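Local coordinates for protein phytoene synthase (Enterococcus hirae, PDB 5IYS) that probably condenses prenyl diphosphates head to head as a squalene/phytoene synthase family enzyme, and binds magnesium and a farnesyl thiodiphosphate in its helical core, at residues Gln10-Gln13 with Lys14-Ala17; Leu75-Phe78 with Asn79-Lys82; Val94-Asn98 with Phe99-Thr103. All coordinates share one frame; numbering follows the deposited sequence.

Contact 1: residues Gln10-Gln13 with Lys14-Ala17; sequences QEYQ and KDFA
A17 N donates to the carbonyl O of Q13 at 2.8 Å, and one residue earlier F16 N reaches Y12 O at 3.1 Å. These are the first two i to i+4 bonds of helix 13-26, and the F16 N to Y12 O bond is nearly straight, with 169° at the hydrogen. Y12 sits at the N-cap position while also ending the short helix 8-11, so the chain turns from one helix into the next at this residue. A water mends the break: it donates to E11 O at 2.9 Å and accepts from K14 N at 3.0 Å, joining the last carbonyl of helix 8-11 to an N-H in the first turn of helix 13-26.

The side chains meet next. D15 OD2 lies in the plane of the Y12 ring, at its edge, 3.3 Å from CD1, with the carboxylate turned 32° from the ring. With chi1 -56°, D15 CG stands beside its own backbone N, and this carries the carboxylate back toward the start of the helix. Its OD1 forms a salt bridge with R90. On the apolar side, Y12 CB is 4.3 Å from F16 CD2, a loose touch; the F16 ring stacks on F9 and, like Y12, packs against V94 of helix 87-98.

D15 OD2 at the rim of the Y12 ring is probably a mildly favourable placing, and the first turn of a helix should also suit a negative charge. D15 therefore probably stays ionised although buried, with R90 as its counter-charge.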
# COMPACT_ATOMS: atom_id res chain seq x y z
N GLN A 10 -16.94 21.41 -2.16
CA GLN A 10 -17.98 21.65 -3.13
C GLN A 10 -17.32 22.21 -4.39
O GLN A 10 -17.61 21.77 -5.51
CB GLN A 10 -19.06 22.59 -2.56
CG GLN A 10 -20.15 23.00 -3.53
CD GLN A 10 -20.86 24.29 -3.11
OE1 GLN A 10 -22.07 24.45 -3.34
NE2 GLN A 10 -20.12 25.24 -2.53
N GLU A 11 -16.42 23.18 -4.20
CA GLU A 11 -15.77 23.82 -5.33
C GLU A 11 -15.09 22.80 -6.25
O GLU A 11 -15.26 22.83 -7.48
CB GLU A 11 -14.72 24.84 -4.87
CG GLU A 11 -14.11 25.59 -6.05
CD GLU A 11 -13.25 26.77 -5.65
OE1 GLU A 11 -13.24 27.11 -4.45
OE2 GLU A 11 -12.57 27.35 -6.53
N TYR A 12 -14.39 21.85 -5.63
CA TYR A 12 -13.64 20.80 -6.32
C TYR A 12 -14.30 19.43 -6.24
O TYR A 12 -13.63 18.40 -6.38
CB TYR A 12 -12.22 20.72 -5.77
CG TYR A 12 -11.47 22.00 -6.00
CD1 TYR A 12 -10.91 22.28 -7.24
CD2 TYR A 12 -11.43 22.98 -5.01
CE1 TYR A 12 -10.25 23.48 -7.47
CE2 TYR A 12 -10.74 24.19 -5.23
CZ TYR A 12 -10.18 24.42 -6.47
OH TYR A 12 -9.48 25.59 -6.70
N GLN A 13 -15.64 19.42 -6.20
CA GLN A 13 -16.32 18.14 -6.03
C GLN A 13 -16.10 17.19 -7.19
O GLN A 13 -15.90 16.01 -6.96
CB GLN A 13 -17.79 18.28 -5.63
CG GLN A 13 -18.80 17.81 -6.70
CD GLN A 13 -20.25 18.12 -6.29
OE1 GLN A 13 -20.81 19.16 -6.67
NE2 GLN A 13 -20.82 17.26 -5.45
N LYS A 14 -16.03 17.69 -8.42
CA LYS A 14 -15.73 16.80 -9.55
C LYS A 14 -14.34 16.19 -9.47
O LYS A 14 -14.13 15.06 -9.90
CB LYS A 14 -15.89 17.51 -10.89
CG LYS A 14 -17.38 17.72 -11.29
CD LYS A 14 -17.48 18.34 -12.69
CE LYS A 14 -18.66 19.29 -12.80
NZ LYS A 14 -19.97 18.57 -12.90
N ASP A 15 -13.36 16.97 -9.04
CA ASP A 15 -12.02 16.42 -8.86
C ASP A 15 -11.98 15.31 -7.80
O ASP A 15 -11.37 14.27 -8.02
CB ASP A 15 -11.00 17.53 -8.58
CG ASP A 15 -11.00 18.58 -9.68
OD1 ASP A 15 -11.17 18.23 -10.87
OD2 ASP A 15 -10.96 19.78 -9.36
N PHE A 16 -12.62 15.53 -6.66
CA PHE A 16 -12.71 14.48 -5.65
C PHE A 16 -13.52 13.29 -6.15
O PHE A 16 -13.15 12.15 -5.92
CB PHE A 16 -13.30 15.02 -4.35
CG PHE A 16 -12.29 15.74 -3.51
CD1 PHE A 16 -11.17 15.05 -3.05
CD2 PHE A 16 -12.34 17.12 -3.35
CE1 PHE A 16 -10.21 15.70 -2.28
CE2 PHE A 16 -11.32 17.81 -2.65
CZ PHE A 16 -10.22 17.10 -2.18
N ALA A 17 -14.55 13.55 -6.96
CA ALA A 17 -15.31 12.44 -7.58
C ALA A 17 -14.43 11.66 -8.53
O ALA A 17 -14.47 10.42 -8.54
CB ALA A 17 -16.57 12.95 -8.30
O HOH W 1 -15.92 20.63 -9.21

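Contact 2: residues Leu75-Phe78 with Asn79-Lys82; sequences LLDF and NEGK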
# COMPACT_ATOMS: atom_id res chain seq x y z
N LEU A 75 4.95 17.29 -9.59
CA LEU A 75 5.14 17.24 -8.14
C LEU A 75 6.14 18.33 -7.73
O LEU A 75 5.96 18.99 -6.70
CB LEU A 75 5.69 15.86 -7.75
CG LEU A 75 6.07 15.69 -6.27
CD1 LEU A 75 4.94 16.06 -5.35
CD2 LEU A 75 6.55 14.21 -6.09
N LEU A 76 7.20 18.53 -8.52
CA LEU A 76 8.14 19.60 -8.22
C LEU A 76 7.42 20.94 -8.24
O LEU A 76 7.65 21.79 -7.38
CB LEU A 76 9.34 19.63 -9.18
CG LEU A 76 10.38 18.51 -9.01
CD1 LEU A 76 11.22 18.33 -10.28
CD2 LEU A 76 11.30 18.72 -7.79
N ASP A 77 6.54 21.13 -9.21
CA ASP A 77 5.79 22.39 -9.28
C ASP A 77 4.93 22.54 -8.03
O ASP A 77 4.83 23.63 -7.45
CB ASP A 77 4.92 22.43 -10.54
CG ASP A 77 5.71 22.78 -11.82
OD1 ASP A 77 6.85 23.30 -11.74
OD2 ASP A 77 5.17 22.57 -12.93
N PHE A 78 4.21 21.47 -7.70
CA PHE A 78 3.29 21.46 -6.58
C PHE A 78 4.08 21.82 -5.33
O PHE A 78 3.63 22.64 -4.53
CB PHE A 78 2.75 20.03 -6.40
CG PHE A 78 1.67 19.93 -5.36
CD1 PHE A 78 0.36 20.28 -5.67
CD2 PHE A 78 1.96 19.47 -4.08
CE1 PHE A 78 -0.67 20.11 -4.74
CE2 PHE A 78 0.96 19.36 -3.12
CZ PHE A 78 -0.34 19.70 -3.43
N ASN A 79 5.22 21.18 -5.16
CA ASN A 79 6.13 21.42 -4.04
C ASN A 79 6.54 22.89 -3.92
O ASN A 79 6.65 23.42 -2.82
CB ASN A 79 7.37 20.53 -4.18
CG ASN A 79 8.28 20.62 -2.97
OD1 ASN A 79 7.84 20.45 -1.84
ND2 ASN A 79 9.56 20.89 -3.21
N GLU A 80 6.70 23.54 -5.07
CA GLU A 80 6.98 24.98 -5.09
C GLU A 80 5.78 25.85 -4.74
O GLU A 80 5.93 27.00 -4.32
CB GLU A 80 7.53 25.38 -6.45
CG GLU A 80 8.89 24.80 -6.70
CD GLU A 80 9.42 25.12 -8.08
OE1 GLU A 80 8.64 25.19 -9.05
OE2 GLU A 80 10.66 25.27 -8.19
N GLY A 81 4.58 25.30 -4.88
CA GLY A 81 3.36 26.07 -4.66
C GLY A 81 2.64 26.43 -5.94
O GLY A 81 1.65 27.17 -5.92
N LYS A 82 3.12 25.90 -7.07
CA LYS A 82 2.41 26.06 -8.36
C LYS A 82 1.61 24.80 -8.69
O LYS A 82 2.18 23.79 -9.09
CB LYS A 82 3.44 26.29 -9.48
CG LYS A 82 4.17 27.63 -9.37
CD LYS A 82 5.48 27.64 -10.12
CE LYS A 82 6.69 27.63 -9.19
NZ LYS A 82 7.92 28.19 -9.83
O HOH W 2 10.15 21.53 -5.73
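E80 leans back over the helix turn before it, and its side chain can be followed outward from the backbone. E80 CB lies 3.4 Å from D77 O. CG stands beside its own backbone N (chi1 -68°) and lies 3.3 Å from L76 O, the same carbonyl that accepts the i to i+4 bond from E80 N. Beyond CG the chain is extended, and CD passes L76 O at 3.8 Å. At the tip OE1 has two charged neighbours: K82 NZ in a salt bridge at 3.2 Å, and D77 OD1 at 3.7 Å, the two carboxylates inclined by only 20°.

Next along the chain, helix 65-80 ends in a Schellman motif. G81 has a positive phi of 106°, and K82 N bonds to D77 O at 2.9 Å from above the carbonyl plane. G81 N gives its main bond to F78 O and a weak one to D77 O. The positive phi suits a residue with no side chain to crowd the carbonyl of E80. A water accepts from N79 ND2 and donates to L76 O, while N79 OD1 hydrogen-bonds to T103 OG1. F78 packs away from the polar end, its ring edge-to-face with F96.

Two carboxylates so close would repel each other, and K82 probably offsets this: NZ grips E80 and stays 5.4 Å from D77 OD1. The negative pair also stands near the C-terminal carbonyls of the helix, probably a less favourable place for negative charge, so the lysine's charge should matter here.

Contact 3: residues Val94-Asn98 with Phe99-Thr103; sequences VVFDN and FPMVT
M101 CB sits squarely over one face of the F96 ring, 3.3 Å from its centroid and 1° off the normal, a tight CH-pi contact in which all six ring carbons are almost equally near. Chi1 of -63°, with CG anti to the carbonyl carbon, brings M101 CG to V95 CG1 at 3.8 Å. The bends at chi2 and chi3 then keep SD beside V95 CG1 and turn CE back toward F96 CE1. SD stands above the F96 face at 5.4 Å from the centroid, a distant Met-aromatic contact. T103 CG2 adds a further touch at F96 CE2, 3.6 Å away. A water lies within hydrogen-bonding distance of both F96 O and M101 O, though its protons must be shared with other acceptors.

The side around F99 and P100 is held differently. F99 N donates to V95 O at 2.9 Å, closing the last turn of helix 87-98, and the chain then leaves helical angles, with P100 at the centre of an inverse gamma turn. The F99 ring lies with one face toward N98 O and approaches V95 more loosely, CD2 to CG1 being 4.2 Å. N98 and P100 are exposed.

V95 and F99 rest on S44 of helix 39-60, and M101 on its V48. Helix 8-11 packs on V94 and N98, while F96 meets F106 of helix 104-116, the helix to which residues 99-103 lead.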
# COMPACT_ATOMS: atom_id res chain seq x y z
N VAL A 94 -6.27 20.90 -2.28
CA VAL A 94 -7.20 21.03 -1.15
C VAL A 94 -6.82 20.27 0.11
O VAL A 94 -6.89 20.79 1.24
CB VAL A 94 -8.64 20.61 -1.57
CG1 VAL A 94 -9.57 20.64 -0.36
CG2 VAL A 94 -9.17 21.51 -2.66
N VAL A 95 -6.33 19.04 -0.07
CA VAL A 95 -5.85 18.27 1.06
C VAL A 95 -4.66 18.96 1.73
O VAL A 95 -4.62 19.07 2.97
CB VAL A 95 -5.52 16.81 0.66
CG1 VAL A 95 -5.15 16.00 1.89
CG2 VAL A 95 -6.73 16.12 -0.05
N PHE A 96 -3.68 19.37 0.93
CA PHE A 96 -2.51 20.09 1.44
C PHE A 96 -2.87 21.44 2.07
O PHE A 96 -2.26 21.84 3.07
CB PHE A 96 -1.47 20.34 0.33
CG PHE A 96 -0.45 19.23 0.17
CD1 PHE A 96 -0.85 17.98 -0.29
CD2 PHE A 96 0.87 19.40 0.59
CE1 PHE A 96 0.07 16.95 -0.50
CE2 PHE A 96 1.81 18.34 0.48
CZ PHE A 96 1.40 17.11 -0.07
N ASP A 97 -3.95 22.07 1.61
CA ASP A 97 -4.46 23.28 2.27
C ASP A 97 -5.05 23.01 3.65
O ASP A 97 -5.09 23.93 4.50
CB ASP A 97 -5.55 23.96 1.44
CG ASP A 97 -5.00 24.78 0.29
OD1 ASP A 97 -3.76 24.94 0.16
OD2 ASP A 97 -5.84 25.25 -0.51
N ASN A 98 -5.67 21.84 3.79
CA ASN A 98 -6.50 21.53 4.96
C ASN A 98 -5.78 20.79 6.07
O ASN A 98 -6.26 20.74 7.19
CB ASN A 98 -7.74 20.72 4.57
CG ASN A 98 -8.79 21.54 3.79
OD1 ASN A 98 -8.73 22.77 3.69
ND2 ASN A 98 -9.74 20.84 3.18
N PHE A 99 -4.75 20.02 5.71
CA PHE A 99 -4.01 19.18 6.68
C PHE A 99 -2.52 19.45 6.48
O PHE A 99 -2.13 19.86 5.40
CB PHE A 99 -4.31 17.70 6.41
CG PHE A 99 -5.75 17.33 6.67
CD1 PHE A 99 -6.18 17.01 7.95
CD2 PHE A 99 -6.67 17.29 5.62
CE1 PHE A 99 -7.51 16.67 8.18
CE2 PHE A 99 -8.00 17.00 5.86
CZ PHE A 99 -8.42 16.70 7.14
N PRO A 100 -1.70 19.14 7.49
CA PRO A 100 -0.25 19.37 7.38
C PRO A 100 0.44 18.29 6.56
O PRO A 100 1.32 17.56 7.03
CB PRO A 100 0.21 19.34 8.84
CG PRO A 100 -0.80 18.52 9.56
CD PRO A 100 -2.10 18.62 8.81
N MET A 101 -0.05 18.12 5.33
CA MET A 101 0.55 17.16 4.41
C MET A 101 1.97 17.61 4.07
O MET A 101 2.22 18.82 4.02
CB MET A 101 -0.30 17.16 3.14
CG MET A 101 -1.72 16.69 3.44
SD MET A 101 -1.85 14.90 3.72
CE MET A 101 -1.46 14.27 2.08
N VAL A 102 2.84 16.67 3.72
CA VAL A 102 4.22 16.98 3.33
C VAL A 102 4.56 16.32 2.00
O VAL A 102 4.15 15.18 1.74
CB VAL A 102 5.25 16.63 4.44
CG1 VAL A 102 4.91 17.42 5.71
CG2 VAL A 102 5.18 15.17 4.79
N THR A 103 5.36 16.97 1.17
CA THR A 103 5.62 16.42 -0.15
C THR A 103 6.69 15.32 -0.16
O THR A 103 6.78 14.57 -1.13
CB THR A 103 6.05 17.50 -1.16
OG1 THR A 103 7.22 18.19 -0.66
CG2 THR A 103 4.90 18.49 -1.39
O HOH W 3 0.46 21.24 3.87

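How the contacts relate
Along the chain the contacts come in the order 1, 2, 3, and each lies at a helix end: the junction of helices 8-11 and 13-26, the end of helix 65-80, and the end of the next helix, 87-98. Contact 3 is the middle piece: its centre is 16 Å from that of contact 1, which it meets through V94 and V95 against Y12 and F16, and 13 Å from that of contact 2, which it meets through T103 with N79, a probable hydrogen bond, and F96 with F78. Contacts 1 and 2 do not touch, their nearest atoms being about 10 Å apart. Contact 3 thus joins the other two, away from the magnesium ions held by D56 and D60.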